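Local coordinates for protein Mannose/sialic acid-binding lectin (Polygonatum cyrtonema, PDB 3A0C) that probably binds carbohydrate, as a bulb-type mannose-binding lectin with anti-HIV activity built on the beta-prism II fold, at residues Y22-Q27 / Y85-Q90. Residues are numbered along the deposited sequence; the frame is centred on the assembly and turned at random.
Sequences YRLIMQ and YVLVLQ. Unlike the reference sequence in segment 22-27: Q27 (reference Pro).
L89 packs against Y22 and L24 in the buried interior of the bulb-type lectin domain, where two of the three sheets that form the sides of the beta-prism II fold meet across its core. Strand 22-26 is an inner strand of one sheet and strand 86-89 the middle strand of another; their axes approach to 8.8 Å with an angle of 135° between chain directions. No hydrogen bond links the two segments; the contact is van der Waals packing of side chains on side chains and on backbone atoms.

The apolar part rests on three leucines and the base of a tyrosine. L89 has its CG anti to the backbone N (chi1 163°). Its CD1 meets Y22 CB at 4.1 Å, while CD2 lies over the backbone between Y22 and L24, 3.9 Å from both Y22 O and L24 N, and also touches L24 CB. The CD2 branch of L24 reaches L87, the other leucine of strand 86-89 whose side chain starts toward strand 22-26, at 4.0 Å from L87 CD2, the two side chains running at a slant to each other. V95 touches both L24 and L87, and L16 both L87 and L89, closing this core with residues of strands 95-104 and 15-18.

The Q90 side chain leaves its backbone on the side away from strand 22-26; OE1 is hydrogen-bonded to Y98 OH and NE2 to D92 OD1, and the residue packs on S5 of the second subunit. Its backbone carbonyl instead sits near the plane of the Y22 ring, at the edge, with Q90 O 3.6 Å from Y22 CD1 and 4.0 Å from Y22 CE1.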
loop_
_atom_site.group_PDB
_atom_site.type_symbol
_atom_site.label_atom_id
_atom_site.label_comp_id
_atom_site.label_asym_id
_atom_site.label_seq_id
_atom_site.Cartn_x
_atom_site.Cartn_y
_atom_site.Cartn_z
ATOM N N TYR A 22 13.926 5.734 0.255
ATOM C CA TYR A 22 12.940 6.346 -0.631
ATOM C C TYR A 22 11.950 7.288 0.060
ATOM O O TYR A 22 11.441 6.991 1.140
ATOM C CB TYR A 22 12.186 5.229 -1.372
ATOM C CG TYR A 22 13.101 4.214 -2.037
ATOM C CD1 TYR A 22 12.672 2.905 -2.263
ATOM C CD2 TYR A 22 14.394 4.561 -2.430
ATOM C CE1 TYR A 22 13.506 1.965 -2.857
ATOM C CE2 TYR A 22 15.233 3.634 -3.037
ATOM C CZ TYR A 22 14.783 2.339 -3.243
ATOM O OH TYR A 22 15.604 1.419 -3.847
ATOM N N ARG A 23 11.688 8.420 -0.591
ATOM C CA ARG A 23 10.754 9.426 -0.094
ATOM C C ARG A 23 9.996 10.064 -1.259
ATOM O O ARG A 23 10.588 10.657 -2.152
ATOM C CB ARG A 23 11.484 10.544 0.655
ATOM C CG ARG A 23 12.799 10.151 1.278
ATOM C CD ARG A 23 13.891 11.139 0.854
ATOM N NE ARG A 23 15.015 11.170 1.791
ATOM C CZ ARG A 23 16.038 12.013 1.703
ATOM N NH1 ARG A 23 16.090 12.894 0.713
ATOM N NH2 ARG A 23 16.996 11.989 2.617
ATOM N N LEU A 24 8.678 9.941 -1.227
ATOM C CA LEU A 24 7.819 10.502 -2.251
ATOM C C LEU A 24 7.189 11.727 -1.606
ATOM O O LEU A 24 6.333 11.594 -0.732
ATOM C CB LEU A 24 6.739 9.492 -2.624
ATOM C CG LEU A 24 5.798 9.899 -3.746
ATOM C CD1 LEU A 24 6.577 10.131 -5.034
ATOM C CD2 LEU A 24 4.773 8.812 -3.925
ATOM N N ILE A 25 7.602 12.907 -2.052
ATOM C CA ILE A 25 7.118 14.150 -1.470
ATOM C C ILE A 25 6.328 15.119 -2.354
ATOM O O ILE A 25 6.606 15.289 -3.545
ATOM C CB ILE A 25 8.303 14.927 -0.827
ATOM C CG1 ILE A 25 7.801 16.212 -0.164
ATOM C CG2 ILE A 25 9.328 15.280 -1.879
ATOM C CD1 ILE A 25 8.843 16.918 0.666
ATOM N N MET A 26 5.321 15.743 -1.746
ATOM C CA MET A 26 4.493 16.739 -2.417
ATOM C C MET A 26 5.111 18.057 -1.966
ATOM O O MET A 26 4.757 18.594 -0.923
ATOM C CB MET A 26 3.043 16.636 -1.941
ATOM C CG MET A 26 2.106 17.692 -2.508
ATOM S SD MET A 26 1.886 17.640 -4.300
ATOM C CE MET A 26 3.044 18.939 -4.825
ATOM N N GLN A 27 6.046 18.564 -2.759
ATOM C CA GLN A 27 6.763 19.788 -2.430
ATOM C C GLN A 27 5.950 21.064 -2.472
ATOM O O GLN A 27 4.847 21.102 -3.013
ATOM C CB GLN A 27 7.963 19.925 -3.353
ATOM C CG GLN A 27 8.985 18.826 -3.142
ATOM C CD GLN A 27 10.041 18.803 -4.213
ATOM O OE1 GLN A 27 10.995 18.036 -4.138
ATOM N NE2 GLN A 27 9.870 19.636 -5.235
ATOM N N TYR A 85 -9.118 2.993 -3.742
ATOM C CA TYR A 85 -7.800 2.664 -4.281
ATOM C C TYR A 85 -6.697 3.080 -3.316
ATOM O O TYR A 85 -6.960 3.699 -2.271
ATOM C CB TYR A 85 -7.582 3.374 -5.621
ATOM C CG TYR A 85 -8.560 2.963 -6.690
ATOM C CD1 TYR A 85 -9.910 3.323 -6.610
ATOM C CD2 TYR A 85 -8.147 2.181 -7.767
ATOM C CE1 TYR A 85 -10.834 2.905 -7.584
ATOM C CE2 TYR A 85 -9.055 1.756 -8.751
ATOM C CZ TYR A 85 -10.399 2.121 -8.651
ATOM O OH TYR A 85 -11.298 1.702 -9.609
ATOM N N VAL A 86 -5.457 2.755 -3.677
ATOM C CA VAL A 86 -4.322 3.070 -2.824
ATOM C C VAL A 86 -3.092 3.401 -3.679
ATOM O O VAL A 86 -2.893 2.824 -4.747
ATOM C CB VAL A 86 -3.998 1.853 -1.856
ATOM C CG1 VAL A 86 -3.464 0.653 -2.655
ATOM C CG2 VAL A 86 -3.016 2.273 -0.772
ATOM N N LEU A 87 -2.289 4.342 -3.203
ATOM C CA LEU A 87 -1.061 4.759 -3.869
ATOM C C LEU A 87 0.051 4.204 -2.976
ATOM O O LEU A 87 0.145 4.577 -1.803
ATOM C CB LEU A 87 -0.998 6.286 -3.906
ATOM C CG LEU A 87 0.128 6.999 -4.658
ATOM C CD1 LEU A 87 -0.058 8.499 -4.504
ATOM C CD2 LEU A 87 1.477 6.608 -4.108
ATOM N N VAL A 88 0.892 3.327 -3.520
ATOM C CA VAL A 88 1.960 2.711 -2.736
ATOM C C VAL A 88 3.402 2.989 -3.203
ATOM O O VAL A 88 3.755 2.752 -4.364
ATOM C CB VAL A 88 1.745 1.137 -2.673
ATOM C CG1 VAL A 88 2.840 0.454 -1.848
ATOM C CG2 VAL A 88 0.381 0.832 -2.095
ATOM N N LEU A 89 4.220 3.507 -2.285
ATOM C CA LEU A 89 5.647 3.729 -2.528
ATOM C C LEU A 89 6.279 2.401 -2.054
ATOM O O LEU A 89 6.299 2.090 -0.853
ATOM C CB LEU A 89 6.174 4.898 -1.695
ATOM C CG LEU A 89 7.706 4.979 -1.539
ATOM C CD1 LEU A 89 8.415 5.073 -2.896
ATOM C CD2 LEU A 89 8.047 6.179 -0.655
ATOM N N GLN A 90 6.784 1.621 -3.005
ATOM C CA GLN A 90 7.348 0.301 -2.736
ATOM C C GLN A 90 8.846 0.229 -2.473
ATOM O O GLN A 90 9.610 1.064 -2.940
ATOM C CB GLN A 90 6.992 -0.627 -3.903
ATOM C CG GLN A 90 5.493 -0.749 -4.128
ATOM C CD GLN A 90 5.129 -1.611 -5.323
ATOM O OE1 GLN A 90 3.976 -2.018 -5.472
ATOM N NE2 GLN A 90 6.098 -1.886 -6.180
#